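Local structure of NAD dependent epimerase/dehydratase family (uncultured archaeon MedDCM-OCT-S05-C57, 5Y1F) at residues E64-D67 against E72-E75. The protein binds NAD and probably acts as a monomeric L-threonine dehydrogenase, oxidising the side-chain hydroxyl of its substrate. Numbering follows the deposited sequence.
Sequences EKCD and ETYE. With NAD (nicotinamide-adenine-dinucleotide), chain B.
Cys66 and Thr73 meet through SG and the methyl CG2, each placed opposite the backbone nitrogen of its own residue: the chi1 of -161° swings SG of Cys66 toward the helix, and in Thr73 the chi1 of -60° turns CG2, rather than the hydroxyl, against the sulfur. Three distances define the seat of the thiol on helix 71-80. SG of Cys66 lies 3.6 Å from CG2 of Thr73, 3.9 Å from CB of Tyr74 and 3.4 Å from the backbone N of Tyr74, so it rests on the helix backbone between the bases of two successive side chains. The CA atoms of Cys66 and Tyr74 are 6.4 Å apart, the closest CA approach of the two segments, and the thiol bridges it. Alongside, CG2 of Thr73 also reaches the carbonyl O of Lys65 at 4.0 Å, a loose van der Waals contact. OG1 of Thr73 instead hydrogen-bonds with Asp70 OD1, consistent with the rotation that leaves the methyl facing Cys66. Ile77, further along the helix, also touches Cys66, while the side chain of Tyr74 continues toward helix 101-122, touching Val115 and Thr118.

One residue beyond the thiol, Asp67 contacts the adenine of the coenzyme. Its OD1 accepts a hydrogen bond from N6A of NAD at 3.1 Å, nearly straight with an N-H...O angle of 167°, and its OD2 forms a salt bridge with Arg69. The carbonyl O of Cys66 comes within 3.6 Å of the adenine carbon C2A. Strand 62-65 runs parallel to strand 48-52, and the short link from its end into helix 71-80 carries the adenine-recognising aspartate, as expected of the Rossmann-type NAD-binding fold of the epimerase/dehydratase family.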
ATOM      1  N   GLU A  64     -18.204  -2.371   9.146  1.00 11.12           N
ATOM      2  CA  GLU A  64     -18.189  -3.262  10.278  1.00 11.21           C
ATOM      3  C   GLU A  64     -16.888  -3.099  11.043  1.00 11.20           C
ATOM      4  O   GLU A  64     -15.809  -3.363  10.508  1.00 12.09           O
ATOM      5  CB  GLU A  64     -18.262  -4.697   9.793  1.00 14.15           C
ATOM      6  CG  GLU A  64     -19.559  -5.060   9.109  1.00 19.39           C
ATOM      7  CD  GLU A  64     -20.578  -5.577  10.079  1.00 26.10           C
ATOM      8  OE1 GLU A  64     -20.538  -5.147  11.259  1.00 29.53           O
ATOM      9  OE2 GLU A  64     -21.358  -6.483   9.671  1.00 31.30           O
ATOM     10  N   LYS A  65     -16.948  -2.674  12.288  1.00 10.32           N
ATOM     11  CA  LYS A  65     -15.752  -2.466  13.069  1.00 10.69           C
ATOM     12  C   LYS A  65     -15.149  -3.804  13.440  1.00 10.00           C
ATOM     13  O   LYS A  65     -15.876  -4.748  13.763  1.00 10.90           O
ATOM     14  CB  LYS A  65     -16.015  -1.660  14.333  1.00 12.57           C
ATOM     15  CG  LYS A  65     -16.903  -2.282  15.372  1.00 17.10           C
ATOM     16  CD  LYS A  65     -17.202  -1.279  16.495  1.00 19.95           C
ATOM     17  CE  LYS A  65     -15.956  -0.986  17.321  1.00 29.80           C
ATOM     18  NZ  LYS A  65     -16.184   0.161  18.250  1.00 31.42           N
ATOM     19  N   CYS A  66     -13.836  -3.879  13.485  1.00  9.74           N
ATOM     20  CA  CYS A  66     -13.156  -5.076  13.922  1.00 10.18           C
ATOM     21  C   CYS A  66     -11.699  -4.797  14.209  1.00  9.28           C
ATOM     22  O   CYS A  66     -11.066  -4.043  13.458  1.00 10.63           O
ATOM     23  CB  CYS A  66     -13.258  -6.171  12.842  1.00  9.70           C
ATOM     24  SG  CYS A  66     -12.965  -7.854  13.394  1.00 12.05           S
ATOM     25  N   ASP A  67     -11.109  -5.431  15.209  1.00  9.90           N
ATOM     26  CA  ASP A  67      -9.652  -5.526  15.280  1.00  9.18           C
ATOM     27  C   ASP A  67      -9.286  -6.785  14.496  1.00 10.33           C
ATOM     28  O   ASP A  67      -9.860  -7.863  14.693  1.00  9.99           O
ATOM     29  CB  ASP A  67      -9.207  -5.652  16.753  1.00  9.30           C
ATOM     30  CG  ASP A  67      -7.746  -5.501  16.950  1.00 10.40           C
ATOM     31  OD1 ASP A  67      -6.982  -6.205  16.259  1.00  9.96           O
ATOM     32  OD2 ASP A  67      -7.343  -4.643  17.754  1.00 11.58           O
ATOM     33  N   GLU A  72     -12.785 -14.094  16.249  1.00 12.58           N
ATOM     34  CA  GLU A  72     -14.203 -14.371  16.349  1.00 14.59           C
ATOM     35  C   GLU A  72     -15.076 -13.318  15.646  1.00 11.70           C
ATOM     36  O   GLU A  72     -15.972 -13.628  14.874  1.00 12.08           O
ATOM     37  CB  GLU A  72     -14.595 -14.522  17.810  1.00 17.07           C
ATOM     38  CG  GLU A  72     -16.061 -14.438  18.145  1.00 26.81           C
ATOM     39  CD  GLU A  72     -16.278 -14.545  19.644  1.00 35.93           C
ATOM     40  OE1 GLU A  72     -16.736 -13.550  20.253  1.00 41.28           O
ATOM     41  OE2 GLU A  72     -15.869 -15.588  20.217  1.00 42.44           O
ATOM     42  N   THR A  73     -14.775 -12.046  15.900  1.00 12.06           N
ATOM     43  CA  THR A  73     -15.530 -10.992  15.277  1.00 11.35           C
ATOM     44  C   THR A  73     -15.235 -10.931  13.768  1.00  9.34           C
ATOM     45  O   THR A  73     -16.107 -10.795  12.953  1.00 10.48           O
ATOM     46  CB  THR A  73     -15.207  -9.631  15.876  1.00 11.64           C
ATOM     47  OG1 THR A  73     -15.528  -9.660  17.279  1.00 13.74           O
ATOM     48  CG2 THR A  73     -15.998  -8.512  15.197  1.00 14.14           C
ATOM     49  N   TYR A  74     -13.969 -11.147  13.404  1.00  9.79           N
ATOM     50  CA  TYR A  74     -13.622 -11.145  11.975  1.00  9.70           C
ATOM     51  C   TYR A  74     -14.409 -12.212  11.220  1.00 10.54           C
ATOM     52  O   TYR A  74     -14.983 -11.976  10.162  1.00 10.62           O
ATOM     53  CB  TYR A  74     -12.093 -11.307  11.820  1.00  9.73           C
ATOM     54  CG  TYR A  74     -11.649 -11.287  10.377  1.00  9.47           C
ATOM     55  CD1 TYR A  74     -11.546 -10.082   9.690  1.00  9.95           C
ATOM     56  CD2 TYR A  74     -11.320 -12.461   9.702  1.00  8.89           C
ATOM     57  CE1 TYR A  74     -11.221 -10.049   8.351  1.00  9.26           C
ATOM     58  CE2 TYR A  74     -10.981 -12.445   8.340  1.00  8.55           C
ATOM     59  CZ  TYR A  74     -10.971 -11.213   7.675  1.00  8.68           C
ATOM     60  OH  TYR A  74     -10.638 -11.188   6.328  1.00  8.93           O
ATOM     61  N   GLU A  75     -14.415 -13.426  11.778  1.00 11.96           N
ATOM     62  CA  GLU A  75     -15.158 -14.479  11.130  1.00 12.90           C
ATOM     63  C   GLU A  75     -16.647 -14.160  10.990  1.00 12.19           C
ATOM     64  O   GLU A  75     -17.265 -14.410   9.949  1.00 13.00           O
ATOM     65  CB  GLU A  75     -14.978 -15.766  11.903  1.00 14.73           C
ATOM     66  CG  GLU A  75     -15.486 -16.920  11.114  1.00 20.82           C
ATOM     67  CD  GLU A  75     -14.978 -18.264  11.601  1.00 20.81           C
ATOM     68  OE1 GLU A  75     -13.844 -18.321  12.203  1.00 22.86           O
ATOM     69  OE2 GLU A  75     -15.657 -19.248  11.246  1.00 19.01           O
TER
HETATM   70  PA  NAD B 401      -2.617   2.877   6.577  1.00  9.07           P
HETATM   71  O1A NAD B 401      -3.034   4.223   5.957  1.00  8.86           O
HETATM   72  O2A NAD B 401      -1.838   2.925   7.909  1.00 10.19           O
HETATM   73  O5B NAD B 401      -3.986   2.021   6.754  1.00  9.84           O
HETATM   74  C5B NAD B 401      -3.984   0.854   7.548  1.00 10.06           C
HETATM   75  C4B NAD B 401      -5.289   0.788   8.284  1.00 10.04           C
HETATM   76  O4B NAD B 401      -5.137  -0.376   9.115  1.00  9.36           O
HETATM   77  C3B NAD B 401      -5.543   1.971   9.204  1.00  9.83           C
HETATM   78  O3B NAD B 401      -6.764   2.571   8.836  1.00 10.64           O
HETATM   79  C2B NAD B 401      -5.588   1.345  10.605  1.00  9.61           C
HETATM   80  O2B NAD B 401      -6.591   1.872  11.492  1.00 10.83           O
HETATM   81  C1B NAD B 401      -5.858  -0.115  10.299  1.00  8.85           C
HETATM   82  N9A NAD B 401      -5.388  -0.975  11.403  1.00  9.10           N
HETATM   83  C8A NAD B 401      -4.271  -0.819  12.140  1.00 10.02           C
HETATM   84  N7A NAD B 401      -4.219  -1.726  13.114  1.00  9.94           N
HETATM   85  C5A NAD B 401      -5.346  -2.430  13.007  1.00  8.67           C
HETATM   86  C6A NAD B 401      -5.934  -3.546  13.758  1.00  9.59           C
HETATM   87  N6A NAD B 401      -5.300  -4.081  14.830  1.00 10.11           N
HETATM   88  N1A NAD B 401      -7.090  -4.045  13.332  1.00 10.60           N
HETATM   89  C2A NAD B 401      -7.736  -3.502  12.315  1.00  9.13           C
HETATM   90  N3A NAD B 401      -7.264  -2.499  11.573  1.00  9.34           N
HETATM   91  C4A NAD B 401      -6.099  -1.953  11.889  1.00  9.18           C
HETATM   92  O3  NAD B 401      -1.781   1.968   5.560  1.00  8.25           O
HETATM   93  PN  NAD B 401      -1.820   2.031   3.948  1.00  8.19           P
HETATM   94  O1N NAD B 401      -3.251   2.284   3.456  1.00  8.01           O
HETATM   95  O2N NAD B 401      -0.760   2.999   3.463  1.00  9.11           O
HETATM   96  O5D NAD B 401      -1.371   0.516   3.599  1.00  9.23           O
HETATM   97  C5D NAD B 401      -2.336  -0.465   3.382  1.00  8.32           C
HETATM   98  C4D NAD B 401      -1.557  -1.734   3.014  1.00  8.50           C
HETATM   99  O4D NAD B 401      -0.662  -1.449   1.904  1.00  8.63           O
HETATM  100  C3D NAD B 401      -0.711  -2.271   4.147  1.00  7.52           C
HETATM  101  O3D NAD B 401      -0.587  -3.710   3.989  1.00  8.93           O
HETATM  102  C2D NAD B 401       0.678  -1.684   3.834  1.00  7.99           C
HETATM  103  O2D NAD B 401       1.728  -2.500   4.410  1.00  8.65           O
HETATM  104  C1D NAD B 401       0.668  -1.738   2.296  1.00  8.32           C
HETATM  105  N1N NAD B 401       1.616  -0.772   1.702  1.00  7.72           N
HETATM  106  C2N NAD B 401       1.381   0.575   1.668  1.00  7.62           C
HETATM  107  C3N NAD B 401       2.297   1.438   1.113  1.00  8.66           C
HETATM  108  C7N NAD B 401       2.067   2.942   1.008  1.00  9.53           C
HETATM  109  O7N NAD B 401       2.945   3.629   0.559  1.00 12.65           O
HETATM  110  N7N NAD B 401       0.914   3.454   1.360  1.00  7.24           N
HETATM  111  C4N NAD B 401       3.469   0.929   0.579  1.00  9.38           C
HETATM  112  C5N NAD B 401       3.723  -0.430   0.659  1.00  8.91           C
HETATM  113  C6N NAD B 401       2.773  -1.260   1.224  1.00  8.37           C